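Local coordinates for adenylosuccinate lyase (Francisella tularensis subsp. tularensis SCHU S4, PDB 4EEI), which probably catalyses the fumarate-releasing cleavage of adenylosuccinate to AMP, and the analogous lyase step on the way to IMP, in purine biosynthesis, at residues B[16-21]-B[103-108]; B[153-158]-B[423-428]; B[29-34]-B[86-91]; B[231-236]-B[282-287]. All coordinates share one frame; numbering follows the deposited sequence. Where two conformers were deposited one is given.

Interaction 1 of 4, residues B[16-21]-B[103-108]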
loop_
_atom_site.group_PDB
_atom_site.type_symbol
_atom_site.label_atom_id
_atom_site.label_comp_id
_atom_site.label_asym_id
_atom_site.label_seq_id
_atom_site.Cartn_x
_atom_site.Cartn_y
_atom_site.Cartn_z
ATOM N N ASP B 16 13.906 17.862 -18.495
ATOM C CA ASP B 16 14.570 17.210 -19.624
ATOM C C ASP B 16 15.999 17.707 -19.838
ATOM O O ASP B 16 16.886 16.927 -20.176
ATOM C CB ASP B 16 13.767 17.392 -20.921
ATOM C CG ASP B 16 12.581 16.447 -21.023
ATOM O OD1 ASP B 16 12.439 15.538 -20.178
ATOM O OD2 ASP B 16 11.794 16.612 -21.978
ATOM N N GLU B 17 16.231 19.002 -19.647
ATOM C CA GLU B 17 17.571 19.535 -19.923
ATOM C C GLU B 17 18.659 18.910 -19.041
ATOM O O GLU B 17 19.734 18.550 -19.527
ATOM C CB GLU B 17 17.626 21.056 -19.795
ATOM C CG GLU B 17 19.027 21.599 -20.074
ATOM C CD GLU B 17 19.145 23.096 -19.882
ATOM O OE1 GLU B 17 19.198 23.819 -20.902
ATOM O OE2 GLU B 17 19.202 23.548 -18.716
ATOM N N ASN B 18 18.393 18.793 -17.745
ATOM C CA ASN B 18 19.372 18.181 -16.856
ATOM C C ASN B 18 19.425 16.668 -17.022
ATOM O O ASN B 18 20.487 16.054 -16.848
ATOM C CB ASN B 18 19.125 18.545 -15.392
ATOM C CG ASN B 18 20.235 18.052 -14.489
ATOM O OD1 ASN B 18 21.385 18.479 -14.624
ATOM N ND2 ASN B 18 19.909 17.135 -13.579
ATOM N N LYS B 19 18.287 16.064 -17.354
ATOM C CA LYS B 19 18.271 14.623 -17.622
ATOM C C LYS B 19 19.275 14.292 -18.725
ATOM O O LYS B 19 20.080 13.370 -18.583
ATOM C CB LYS B 19 16.870 14.135 -18.020
ATOM C CG LYS B 19 16.808 12.632 -18.290
ATOM C CD LYS B 19 16.067 12.288 -19.581
ATOM C CE LYS B 19 14.566 12.417 -19.427
ATOM N NZ LYS B 19 14.058 11.659 -18.242
ATOM N N TYR B 20 19.237 15.053 -19.814
ATOM C CA TYR B 20 20.167 14.827 -20.923
ATOM C C TYR B 20 21.587 15.280 -20.596
ATOM O O TYR B 20 22.551 14.682 -21.064
ATOM C CB TYR B 20 19.676 15.530 -22.197
ATOM C CG TYR B 20 18.332 15.030 -22.679
ATOM C CD1 TYR B 20 18.049 13.670 -22.735
ATOM C CD2 TYR B 20 17.343 15.921 -23.061
ATOM C CE1 TYR B 20 16.810 13.216 -23.165
ATOM C CE2 TYR B 20 16.114 15.481 -23.490
ATOM C CZ TYR B 20 15.847 14.135 -23.540
ATOM O OH TYR B 20 14.609 13.715 -23.973
ATOM N N ALA B 21 21.727 16.339 -19.801
ATOM C CA ALA B 21 23.068 16.789 -19.417
ATOM C C ALA B 21 23.782 15.706 -18.595
ATOM O O ALA B 21 24.988 15.487 -18.737
ATOM C CB ALA B 21 23.013 18.105 -18.666
ATOM N N SER B 103 21.377 7.917 -11.345
ATOM C CA SER B 103 22.046 7.965 -10.044
ATOM C C SER B 103 22.572 9.351 -9.748
ATOM O O SER B 103 22.576 9.778 -8.593
ATOM C CB SER B 103 23.192 6.961 -9.969
ATOM O OG SER B 103 22.686 5.643 -9.959
ATOM N N LEU B 104 23.039 10.047 -10.785
ATOM C CA LEU B 104 23.542 11.404 -10.604
ATOM C C LEU B 104 22.403 12.363 -10.236
ATOM O O LEU B 104 22.572 13.238 -9.384
ATOM C CB LEU B 104 24.280 11.893 -11.855
ATOM C CG LEU B 104 25.417 11.036 -12.422
ATOM C CD1 LEU B 104 26.082 11.734 -13.593
ATOM C CD2 LEU B 104 26.449 10.709 -11.353
ATOM N N GLN B 105 21.244 12.199 -10.871
ATOM C CA GLN B 105 20.076 13.004 -10.510
ATOM C C GLN B 105 19.624 12.718 -9.084
ATOM O O GLN B 105 19.291 13.640 -8.337
ATOM C CB GLN B 105 18.915 12.739 -11.475
ATOM C CG GLN B 105 19.123 13.303 -12.866
ATOM C CD GLN B 105 18.036 12.863 -13.816
ATOM O OE1 GLN B 105 17.957 11.687 -14.177
ATOM N NE2 GLN B 105 17.166 13.796 -14.197
ATOM N N ILE B 106 19.597 11.444 -8.708
ATOM C CA ILE B 106 19.193 11.081 -7.352
ATOM C C ILE B 106 20.192 11.643 -6.330
ATOM O O ILE B 106 19.813 12.147 -5.277
ATOM C CB ILE B 106 19.049 9.554 -7.189
ATOM C CG1 ILE B 106 17.892 9.031 -8.049
ATOM C CG2 ILE B 106 18.806 9.201 -5.735
ATOM C CD1 ILE B 106 17.807 7.481 -8.105
ATOM N N ARG B 107 21.475 11.564 -6.656
ATOM C CA ARG B 107 22.515 12.087 -5.778
ATOM C C ARG B 107 22.333 13.574 -5.515
ATOM O O ARG B 107 22.413 14.044 -4.367
ATOM C CB ARG B 107 23.884 11.811 -6.415
ATOM C CG ARG B 107 25.061 12.462 -5.740
ATOM C CD ARG B 107 25.650 13.482 -6.687
ATOM N NE ARG B 107 26.760 12.973 -7.470
ATOM C CZ ARG B 107 27.097 13.420 -8.678
ATOM N NH1 ARG B 107 26.389 14.369 -9.275
ATOM N NH2 ARG B 107 28.132 12.893 -9.303
ATOM N N ASP B 108 22.073 14.330 -6.570
ATOM C CA ASP B 108 21.942 15.766 -6.402
ATOM C C ASP B 108 20.648 16.130 -5.679
ATOM O O ASP B 108 20.586 17.127 -4.956
ATOM C CB ASP B 108 22.073 16.467 -7.754
ATOM C CG ASP B 108 23.468 16.310 -8.347
ATOM O OD1 ASP B 108 24.425 16.112 -7.562
ATOM O OD2 ASP B 108 23.602 16.379 -9.590
HETATM O O HOH W 1 21.666 16.741 -11.345
HETATM O O HOH W 2 14.523 13.248 -15.510
HETATM O O HOH W 3 19.652 11.351 -16.622
#

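Interaction 2 of 4, residues B[153-158]-B[423-428]. With K (potassium ion), chain V.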
loop_
_atom_site.group_PDB
_atom_site.type_symbol
_atom_site.label_atom_id
_atom_site.label_comp_id
_atom_site.label_asym_id
_atom_site.label_seq_id
_atom_site.Cartn_x
_atom_site.Cartn_y
_atom_site.Cartn_z
ATOM N N LYS B 153 8.037 17.102 23.691
ATOM C CA LYS B 153 7.248 16.809 22.489
ATOM C C LYS B 153 8.102 17.081 21.257
ATOM O O LYS B 153 8.196 16.256 20.350
ATOM C CB LYS B 153 5.969 17.648 22.436
ATOM C CG LYS B 153 4.938 17.312 23.520
ATOM C CD LYS B 153 3.783 18.314 23.485
ATOM C CE LYS B 153 2.652 17.920 24.443
ATOM N NZ LYS B 153 2.044 16.603 24.089
ATOM N N PHE B 154 8.739 18.242 21.234
ATOM C CA PHE B 154 9.594 18.585 20.110
ATOM C C PHE B 154 10.857 17.742 20.091
ATOM O O PHE B 154 11.372 17.431 19.031
ATOM C CB PHE B 154 9.964 20.066 20.160
ATOM C CG PHE B 154 8.796 20.982 19.990
ATOM C CD1 PHE B 154 8.155 21.081 18.765
ATOM C CD2 PHE B 154 8.342 21.752 21.050
ATOM C CE1 PHE B 154 7.066 21.932 18.599
ATOM C CE2 PHE B 154 7.261 22.604 20.893
ATOM C CZ PHE B 154 6.624 22.692 19.662
ATOM N N LEU B 155 11.378 17.394 21.262
ATOM C CA LEU B 155 12.602 16.607 21.308
ATOM C C LEU B 155 12.340 15.199 20.785
ATOM O O LEU B 155 13.208 14.581 20.164
ATOM C CB LEU B 155 13.177 16.560 22.733
ATOM C CG LEU B 155 14.561 15.910 22.839
ATOM C CD1 LEU B 155 15.648 16.806 22.210
ATOM C CD2 LEU B 155 14.915 15.586 24.296
ATOM N N GLY B 156 11.133 14.692 21.027
ATOM C CA GLY B 156 10.752 13.380 20.527
ATOM C C GLY B 156 10.692 13.327 19.012
ATOM O O GLY B 156 11.009 12.299 18.389
ATOM N N ALA B 157 10.263 14.427 18.409
ATOM C CA ALA B 157 10.270 14.523 16.960
ATOM C C ALA B 157 11.713 14.676 16.491
ATOM O O ALA B 157 12.118 14.070 15.499
ATOM C CB ALA B 157 9.439 15.688 16.509
ATOM N N TYR B 158 12.485 15.500 17.200
ATOM C CA TYR B 158 13.899 15.690 16.860
ATOM C C TYR B 158 14.652 14.372 16.734
ATOM O O TYR B 158 15.291 14.114 15.710
ATOM C CB TYR B 158 14.585 16.589 17.894
ATOM C CG TYR B 158 16.099 16.621 17.803
ATOM C CD1 TYR B 158 16.742 17.409 16.858
ATOM C CD2 TYR B 158 16.879 15.870 18.671
ATOM C CE1 TYR B 158 18.122 17.445 16.778
ATOM C CE2 TYR B 158 18.259 15.900 18.597
ATOM C CZ TYR B 158 18.871 16.692 17.654
ATOM O OH TYR B 158 20.244 16.719 17.582
ATOM N N ASP B 423 16.770 17.025 32.177
ATOM C CA ASP B 423 18.147 17.318 31.771
ATOM C C ASP B 423 18.811 16.081 31.161
ATOM O O ASP B 423 19.486 16.162 30.131
ATOM C CB ASP B 423 18.984 17.796 32.965
ATOM C CG ASP B 423 18.632 19.206 33.412
ATOM O OD1 ASP B 423 17.625 19.762 32.929
ATOM O OD2 ASP B 423 19.369 19.753 34.256
ATOM N N HIS B 424 18.613 14.934 31.800
ATOM C CA HIS B 424 19.205 13.684 31.336
ATOM C C HIS B 424 18.671 13.263 29.969
ATOM O O HIS B 424 19.412 12.728 29.140
ATOM C CB HIS B 424 18.938 12.568 32.343
ATOM C CG HIS B 424 19.691 12.717 33.627
ATOM N ND1 HIS B 424 19.061 12.778 34.854
ATOM C CD2 HIS B 424 21.017 12.802 33.880
ATOM C CE1 HIS B 424 19.971 12.907 35.805
ATOM N NE2 HIS B 424 21.165 12.922 35.242
ATOM N N VAL B 425 17.378 13.477 29.755
ATOM C CA VAL B 425 16.741 13.095 28.500
ATOM C C VAL B 425 17.297 13.937 27.356
ATOM O O VAL B 425 17.614 13.412 26.287
ATOM C CB VAL B 425 15.211 13.253 28.589
ATOM C CG1 VAL B 425 14.551 12.967 27.240
ATOM C CG2 VAL B 425 14.650 12.322 29.663
ATOM N N PHE B 426 17.413 15.242 27.585
ATOM C CA PHE B 426 17.989 16.136 26.587
ATOM C C PHE B 426 19.447 15.766 26.305
ATOM O O PHE B 426 19.846 15.657 25.146
ATOM C CB PHE B 426 17.878 17.595 27.043
ATOM C CG PHE B 426 16.618 18.278 26.587
ATOM C CD1 PHE B 426 15.385 17.949 27.153
ATOM C CD2 PHE B 426 16.661 19.228 25.574
ATOM C CE1 PHE B 426 14.210 18.565 26.719
ATOM C CE2 PHE B 426 15.491 19.863 25.138
ATOM C CZ PHE B 426 14.264 19.527 25.711
ATOM N N ASP B 427 20.233 15.562 27.362
ATOM C CA ASP B 427 21.639 15.204 27.193
ATOM C C ASP B 427 21.867 13.897 26.417
ATOM O O ASP B 427 22.752 13.835 25.574
ATOM C CB ASP B 427 22.381 15.172 28.542
ATOM C CG ASP B 427 22.712 16.566 29.074
ATOM O OD1 ASP B 427 22.684 17.542 28.287
ATOM O OD2 ASP B 427 23.027 16.680 30.284
ATOM N N ARG B 428 21.082 12.853 26.674
ATOM C CA ARG B 428 21.298 11.602 25.956
ATOM C C ARG B 428 20.742 11.662 24.527
ATOM O O ARG B 428 21.073 10.826 23.690
ATOM C CB ARG B 428 20.663 10.424 26.709
ATOM C CG ARG B 428 19.130 10.440 26.672
ATOM C CD ARG B 428 18.508 9.352 27.544
ATOM N NE ARG B 428 17.049 9.349 27.418
ATOM C CZ ARG B 428 16.221 8.764 28.278
ATOM N NH1 ARG B 428 16.700 8.138 29.348
ATOM N NH2 ARG B 428 14.909 8.818 28.071
HETATM K K K V . 24.954 14.167 24.546
HETATM O O HOH W 4 24.121 11.736 23.628
#

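Interaction 3 of 4, residues B[29-34]-B[86-91]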
loop_
_atom_site.group_PDB
_atom_site.type_symbol
_atom_site.label_atom_id
_atom_site.label_comp_id
_atom_site.label_asym_id
_atom_site.label_seq_id
_atom_site.Cartn_x
_atom_site.Cartn_y
_atom_site.Cartn_z
ATOM N N ALA B 29 32.113 9.982 -19.683
ATOM C CA ALA B 29 32.926 9.258 -18.704
ATOM C C ALA B 29 33.440 7.937 -19.282
ATOM O O ALA B 29 34.636 7.630 -19.188
ATOM C CB ALA B 29 32.145 9.020 -17.421
ATOM N N ILE B 30 32.547 7.148 -19.877
ATOM C CA ILE B 30 32.977 5.892 -20.486
ATOM C C ILE B 30 33.821 6.163 -21.739
ATOM O O ILE B 30 34.787 5.449 -22.017
ATOM C CB ILE B 30 31.782 4.942 -20.780
ATOM C CG1 ILE B 30 32.289 3.579 -21.257
ATOM C CG2 ILE B 30 30.824 5.548 -21.801
ATOM C CD1 ILE B 30 33.188 2.893 -20.248
ATOM N N LEU B 31 33.488 7.213 -22.482
ATOM C CA LEU B 31 34.254 7.538 -23.687
ATOM C C LEU B 31 35.693 7.889 -23.326
ATOM O O LEU B 31 36.630 7.473 -24.005
ATOM C CB LEU B 31 33.597 8.686 -24.464
ATOM C CG LEU B 31 34.245 9.122 -25.782
ATOM C CD1 LEU B 31 34.239 8.004 -26.810
ATOM C CD2 LEU B 31 33.544 10.363 -26.346
ATOM N N GLU B 32 35.865 8.644 -22.244
ATOM C CA GLU B 32 37.200 9.025 -21.787
ATOM C C GLU B 32 37.965 7.795 -21.304
ATOM O O GLU B 32 39.157 7.640 -21.572
ATOM C CB GLU B 32 37.106 10.078 -20.670
ATOM C CG GLU B 32 38.453 10.477 -20.068
ATOM C CD GLU B 32 38.355 11.630 -19.075
ATOM O OE1 GLU B 32 37.330 12.350 -19.073
ATOM O OE2 GLU B 32 39.314 11.811 -18.295
ATOM N N ALA B 33 37.272 6.907 -20.599
ATOM C CA ALA B 33 37.876 5.646 -20.176
ATOM C C ALA B 33 38.396 4.876 -21.388
ATOM O O ALA B 33 39.512 4.345 -21.381
ATOM C CB ALA B 33 36.859 4.810 -19.407
ATOM N N LEU B 34 37.585 4.835 -22.439
ATOM C CA LEU B 34 37.917 4.062 -23.623
ATOM C C LEU B 34 39.076 4.661 -24.406
ATOM O O LEU B 34 39.580 4.039 -25.332
ATOM C CB LEU B 34 36.685 3.890 -24.508
ATOM C CG LEU B 34 35.647 2.913 -23.951
ATOM C CD1 LEU B 34 34.404 2.848 -24.832
ATOM C CD2 LEU B 34 36.261 1.526 -23.795
ATOM N N LYS B 86 32.467 9.047 -33.740
ATOM C CA LYS B 86 32.553 7.616 -34.040
ATOM C C LYS B 86 32.387 6.681 -32.835
ATOM O O LYS B 86 31.684 5.665 -32.917
ATOM C CB LYS B 86 33.865 7.296 -34.752
ATOM C CG LYS B 86 34.010 5.828 -35.065
ATOM C CD LYS B 86 35.087 5.560 -36.098
ATOM C CE LYS B 86 35.027 4.110 -36.527
ATOM N NZ LYS B 86 36.029 3.743 -37.568
ATOM N N PHE B 87 33.041 7.010 -31.728
ATOM C CA PHE B 87 33.032 6.118 -30.578
ATOM C C PHE B 87 32.041 6.565 -29.516
ATOM O O PHE B 87 32.031 6.039 -28.403
ATOM C CB PHE B 87 34.441 5.968 -30.002
ATOM C CG PHE B 87 35.373 5.191 -30.892
ATOM C CD1 PHE B 87 36.403 5.826 -31.576
ATOM C CD2 PHE B 87 35.204 3.830 -31.063
ATOM C CE1 PHE B 87 37.254 5.110 -32.399
ATOM C CE2 PHE B 87 36.048 3.109 -31.882
ATOM C CZ PHE B 87 37.076 3.748 -32.553
ATOM N N PHE B 88 31.198 7.530 -29.863
ATOM C CA PHE B 88 30.150 7.953 -28.948
ATOM C C PHE B 88 29.188 6.786 -28.757
ATOM O O PHE B 88 28.760 6.156 -29.729
ATOM C CB PHE B 88 29.415 9.187 -29.475
ATOM C CG PHE B 88 28.613 9.904 -28.423
ATOM C CD1 PHE B 88 29.241 10.739 -27.509
ATOM C CD2 PHE B 88 27.236 9.731 -28.336
ATOM C CE1 PHE B 88 28.511 11.405 -26.529
ATOM C CE2 PHE B 88 26.495 10.394 -27.360
ATOM C CZ PHE B 88 27.135 11.230 -26.453
ATOM N N HIS B 89 28.889 6.479 -27.499
ATOM C CA HIS B 89 27.993 5.375 -27.160
ATOM C C HIS B 89 28.501 4.042 -27.717
ATOM O O HIS B 89 27.785 3.326 -28.415
ATOM C CB HIS B 89 26.578 5.670 -27.660
ATOM C CG HIS B 89 25.518 4.858 -26.988
ATOM N ND1 HIS B 89 24.924 5.245 -25.805
ATOM C CD2 HIS B 89 24.944 3.681 -27.331
ATOM C CE1 HIS B 89 24.028 4.339 -25.449
ATOM N NE2 HIS B 89 24.022 3.380 -26.358
ATOM N N PHE B 90 29.747 3.715 -27.404
ATOM C CA PHE B 90 30.362 2.508 -27.916
ATOM C C PHE B 90 30.389 1.457 -26.813
ATOM O O PHE B 90 30.817 1.745 -25.694
ATOM C CB PHE B 90 31.778 2.837 -28.393
ATOM C CG PHE B 90 32.496 1.690 -29.029
ATOM C CD1 PHE B 90 33.332 0.880 -28.277
ATOM C CD2 PHE B 90 32.367 1.442 -30.386
ATOM C CE1 PHE B 90 34.015 -0.166 -28.862
ATOM C CE2 PHE B 90 33.046 0.388 -30.981
ATOM C CZ PHE B 90 33.872 -0.420 -30.215
ATOM N N GLY B 91 29.901 0.256 -27.114
ATOM C CA GLY B 91 29.981 -0.855 -26.177
ATOM C C GLY B 91 28.916 -0.871 -25.087
ATOM O O GLY B 91 28.547 -1.940 -24.589
#

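Interaction 4 of 4, residues B[231-236]-B[282-287]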
loop_
_atom_site.group_PDB
_atom_site.type_symbol
_atom_site.label_atom_id
_atom_site.label_comp_id
_atom_site.label_asym_id
_atom_site.label_seq_id
_atom_site.Cartn_x
_atom_site.Cartn_y
_atom_site.Cartn_z
ATOM N N SER B 231 6.143 9.222 7.791
ATOM C CA SER B 231 5.499 8.931 9.076
ATOM C C SER B 231 5.918 9.901 10.176
ATOM O O SER B 231 5.115 10.264 11.039
ATOM C CB SER B 231 5.809 7.505 9.522
ATOM O OG SER B 231 5.047 6.597 8.753
ATOM N N ALA B 232 7.186 10.291 10.170
ATOM C CA ALA B 232 7.679 11.289 11.122
ATOM C C ALA B 232 7.010 12.646 10.890
ATOM O O ALA B 232 6.629 13.346 11.839
ATOM C CB ALA B 232 9.190 11.420 11.000
ATOM N N ILE B 233 6.893 13.030 9.622
ATOM C CA ILE B 233 6.230 14.282 9.265
ATOM C C ILE B 233 4.775 14.235 9.726
ATOM O O ILE B 233 4.256 15.203 10.291
ATOM C CB ILE B 233 6.298 14.530 7.746
ATOM C CG1 ILE B 233 7.735 14.880 7.339
ATOM C CG2 ILE B 233 5.335 15.643 7.321
ATOM C CD1 ILE B 233 7.955 14.889 5.838
ATOM N N GLU B 234 4.120 13.108 9.501
ATOM C CA GLU B 234 2.702 13.009 9.840
ATOM C C GLU B 234 2.488 12.999 11.344
ATOM O O GLU B 234 1.547 13.615 11.845
ATOM C CB GLU B 234 2.054 11.774 9.193
ATOM C CG GLU B 234 0.509 11.785 9.281
ATOM C CD GLU B 234 -0.138 10.634 8.515
ATOM O OE1 GLU B 234 0.550 10.036 7.659
ATOM O OE2 GLU B 234 -1.330 10.329 8.763
ATOM N N ARG B 235 3.361 12.303 12.068
ATOM C CA ARG B 235 3.218 12.238 13.518
ATOM C C ARG B 235 3.353 13.620 14.115
ATOM O O ARG B 235 2.588 13.984 15.000
ATOM C CB ARG B 235 4.234 11.283 14.151
ATOM C CG ARG B 235 3.998 11.049 15.652
ATOM C CD ARG B 235 4.850 9.897 16.186
ATOM N NE ARG B 235 6.256 10.265 16.311
ATOM C CZ ARG B 235 6.794 10.756 17.423
ATOM N NH1 ARG B 235 8.086 11.072 17.464
ATOM N NH2 ARG B 235 6.039 10.937 18.502
ATOM N N LEU B 236 4.333 14.388 13.640
ATOM C CA LEU B 236 4.546 15.738 14.154
ATOM C C LEU B 236 3.416 16.664 13.736
ATOM O O LEU B 236 2.970 17.510 14.516
ATOM C CB LEU B 236 5.897 16.281 13.668
ATOM C CG LEU B 236 6.221 17.752 13.901
ATOM C CD1 LEU B 236 6.197 18.093 15.379
ATOM C CD2 LEU B 236 7.587 18.069 13.307
ATOM N N ARG B 282 0.952 11.472 2.997
ATOM C CA ARG B 282 0.196 10.400 2.345
ATOM C C ARG B 282 0.746 10.104 0.953
ATOM O O ARG B 282 0.793 8.949 0.526
ATOM C CB ARG B 282 -1.296 10.745 2.264
ATOM C CG ARG B 282 -1.992 10.792 3.610
ATOM C CD ARG B 282 -3.468 11.138 3.511
ATOM N NE ARG B 282 -3.977 11.386 4.858
ATOM C CZ ARG B 282 -4.921 12.263 5.172
ATOM N NH1 ARG B 282 -5.524 12.984 4.226
ATOM N NH2 ARG B 282 -5.265 12.410 6.445
ATOM N N MET B 283 1.133 11.169 0.252
ATOM C CA MET B 283 1.703 11.039 -1.084
ATOM C C MET B 283 3.023 10.268 -1.058
ATOM O O MET B 283 3.220 9.343 -1.841
ATOM C CB MET B 283 1.933 12.419 -1.712
ATOM C CG MET B 283 0.668 13.202 -2.030
ATOM S SD MET B 283 -0.417 12.366 -3.211
ATOM C CE MET B 283 0.764 11.877 -4.483
ATOM N N LEU B 284 3.920 10.657 -0.152
ATOM C CA LEU B 284 5.237 10.031 -0.018
ATOM C C LEU B 284 5.094 8.568 0.340
ATOM O O LEU B 284 5.822 7.706 -0.169
ATOM C CB LEU B 284 6.066 10.756 1.050
ATOM C CG LEU B 284 6.505 12.175 0.689
ATOM C CD1 LEU B 284 7.063 12.886 1.926
ATOM C CD2 LEU B 284 7.577 12.116 -0.403
ATOM N N ARG B 285 4.134 8.276 1.209
ATOM C CA ARG B 285 3.904 6.909 1.635
ATOM C C ARG B 285 3.398 6.059 0.470
ATOM O O ARG B 285 3.710 4.871 0.379
ATOM C CB ARG B 285 2.918 6.894 2.811
ATOM C CG ARG B 285 2.529 5.513 3.296
ATOM C CD ARG B 285 1.937 5.557 4.712
ATOM N NE ARG B 285 0.776 6.442 4.837
ATOM C CZ ARG B 285 0.794 7.606 5.485
ATOM N NH1 ARG B 285 1.916 8.028 6.053
ATOM N NH2 ARG B 285 -0.304 8.353 5.567
ATOM N N SER B 286 2.641 6.673 -0.436
ATOM C CA SER B 286 2.077 5.931 -1.575
ATOM C C SER B 286 3.153 5.429 -2.546
ATOM O O SER B 286 2.943 4.463 -3.285
ATOM C CB SER B 286 1.055 6.806 -2.326
ATOM O OG SER B 286 1.706 7.791 -3.110
ATOM N N HIS B 287 4.311 6.083 -2.545
ATOM C CA HIS B 287 5.373 5.733 -3.489
ATOM C C HIS B 287 6.138 4.480 -3.104
ATOM O O HIS B 287 6.806 3.879 -3.951
ATOM C CB HIS B 287 6.374 6.884 -3.608
ATOM C CG HIS B 287 5.800 8.138 -4.179
ATOM N ND1 HIS B 287 6.359 9.374 -3.955
ATOM C CD2 HIS B 287 4.720 8.355 -4.980
ATOM C CE1 HIS B 287 5.655 10.302 -4.583
ATOM N NE2 HIS B 287 4.659 9.704 -5.217
HETATM O O HOH W 5 4.563 6.859 6.320
HETATM O O HOH W 6 -3.101 9.799 6.868
#

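Interaction 1 of 4, residues B[16-21]-B[103-108]
Q105 NE2, the amide nitrogen that reaches across to K19, is gripped from two directions: it donates to the carbonyl oxygen of I13, a residue shortly before this turn of helix 16-33, and to a water whose oxygen lies 3.0 Å from Q105 NE2. That water also accepts from K19 NZ at 3.2 Å, because the lysine chain bends at chi2, chi3 and chi4 and curls back instead of running straight out. At the other end of the amide, Q105 OE1 receives a bond from a second water, which also donates to K19 O. Partners at both ends fix the rotation of the amide and leave its nitrogen close against the lysine backbone, with Q105 NE2 3.7 Å from K19 CA. This is a largely water-mediated join between helix 16-33 and helix 94-131, the latter one of the long helices that build the central bundle in this lyase family. N18 slides past Q105 in the opposite sense, their amide planes 62° apart. N18 ND2 shares the I13 carbonyl and spends a further bond on a water, 2.9 Å away, that donates to D108 OD2. The other oxygen, D108 OD1, is tied by a salt bridge to R107 NH1 at 3.1 Å, which steadies the carboxylate. The side chain of K19 also comes within about 4 Å of that of R310, an AMP-binding residue.

Interaction 2 of 4, residues B[153-158]-B[423-428]
Helix 151-173 and the short C-terminal helix 422-429 come together at L155 and F426, whose CA atoms are 7.6 Å apart. No hydrogen bond spans the two segments; one methyl group does most of the work. With its CG anti to the backbone N (chi1 -172°), L155 extends CD2 over a face of the F426 ring, 3.8 Å from the ring centroid and 14° off the normal. It is a CH-pi contact, displaced slightly toward the CD1 side of the ring. The same L155 CD2 also meets V425 CG1 at 4.0 Å, so the methyl is lodged between a branched side chain and an aromatic face. The other branch of V425, CG2, lies 3.8 Å above the guanidinium plane of R428, toward its rim. That group is held by a neighbouring subunit, through a salt bridge to E195 and hydrogen bonds to E208 O and Y187 OH of that chain. Near the end of the helix, D427 O binds a potassium ion at 2.5 Å; the backbone oxygens of V430, K431 and R433, just beyond the helix, and a water complete the five ligands. F426 has further company in K132, a cation-pi partner, and in E129 of helix 94-131, while L155 also packs on V209 of the neighbouring subunit; the C-terminal helix thus lies against helices 94-131 and 151-173 and the adjoining chain.

Interaction 3 of 4, residues B[29-34]-B[86-91]
L31 and L34, one helical turn apart, each push a methyl group into the loop 86-91. The closer approach is that of L31: a chi1 of -178° turns its CG away from its own backbone N and brings CD1 to 3.4 Å from F87 O and to 3.8 Å from F87 CB, so the methyl rests on the backbone and the root of the phenylalanine, not on its ring. The other branch, L31 CD2, only grazes the F88 ring. L34 likewise brings CD1 near a carbonyl, 3.9 Å from F90 O, but it also meets a ring: it crosses F90 at about a right angle, with L34 CD1 at the ring edge, 4.1 Å from F90 CD1. The loop links helix 68-77 to the long helix 94-131 and runs directly into T93 and S94, which bind fumarate in this enzyme; helix 16-33 therefore packs, near its end, against the approach to the substrate-binding residues. Within the loop, F87 and F90 brace each other: F87 CD2 lies 3.8 Å above the F90 plane, toward the rim of the ring. The F87 ring is backed in turn by the aliphatic part of K86, whose CG stands 4.2 Å above its centre. H89, in a left-handed backbone conformation, uses ND1 to bond E27 OE2, back on helix 16-33. Further out, H358 of a neighbouring subunit meets F90 edge-to-face and accepts a hydrogen bond from G91 N, while L31 also packs on T43, A44 and I47 of helix 43-50.

Interaction 4 of 4, residues B[231-236]-B[282-287]
E234 heads toward R285, swinging CG to the side opposite its backbone N (chi1 -168°) and staying extended beyond it; along the way the side chain also packs on T278 and A281 of helix 272-293. At the tip, OE1 takes both terminal nitrogens of R285: NH2 at 2.8 Å, on the syn lone pair, and NH1 at 2.9 Å, nearly in line with the C-O bond. Both bonds are bent, and the carboxylate and guanidinium planes stand 35° apart. The helices, 217-244 and 272-293, run antiparallel at 155° with segment axes 10.0 Å apart, a pair within the helical bundle typical of this lyase family. OE2 accepts from a water that in turn accepts from R282 NE at 2.7 Å. R285 has a further carboxylate, E293 of a third subunit, on NH2, while a water joins its NH1 to S231 OG, which also bonds L292 O of a second subunit. I233 CD1 comes loosely near L284 CD1, at 4.5 Å.

From the N terminus, interaction 1 opens first, on helix 16-33, and closes on helix 94-131. Interaction 3 is nested inside that loop: it starts further along the same helix and closes at 86-91, just before helix 94-131 begins, with the two centres about 19 Å apart. Interaction 2 opens on helix 151-173 and spans 264 residues to the C-terminal helix; interaction 4, joining helices 217-244 and 272-293, is nested within it. No loops cross. Interactions 2 and 4 touch where R235 NH1 makes a weak hydrogen bond to G156 O, whereas interactions 2 and 3 lie on opposite sides of the chain's centre, about 53 Å apart between centres.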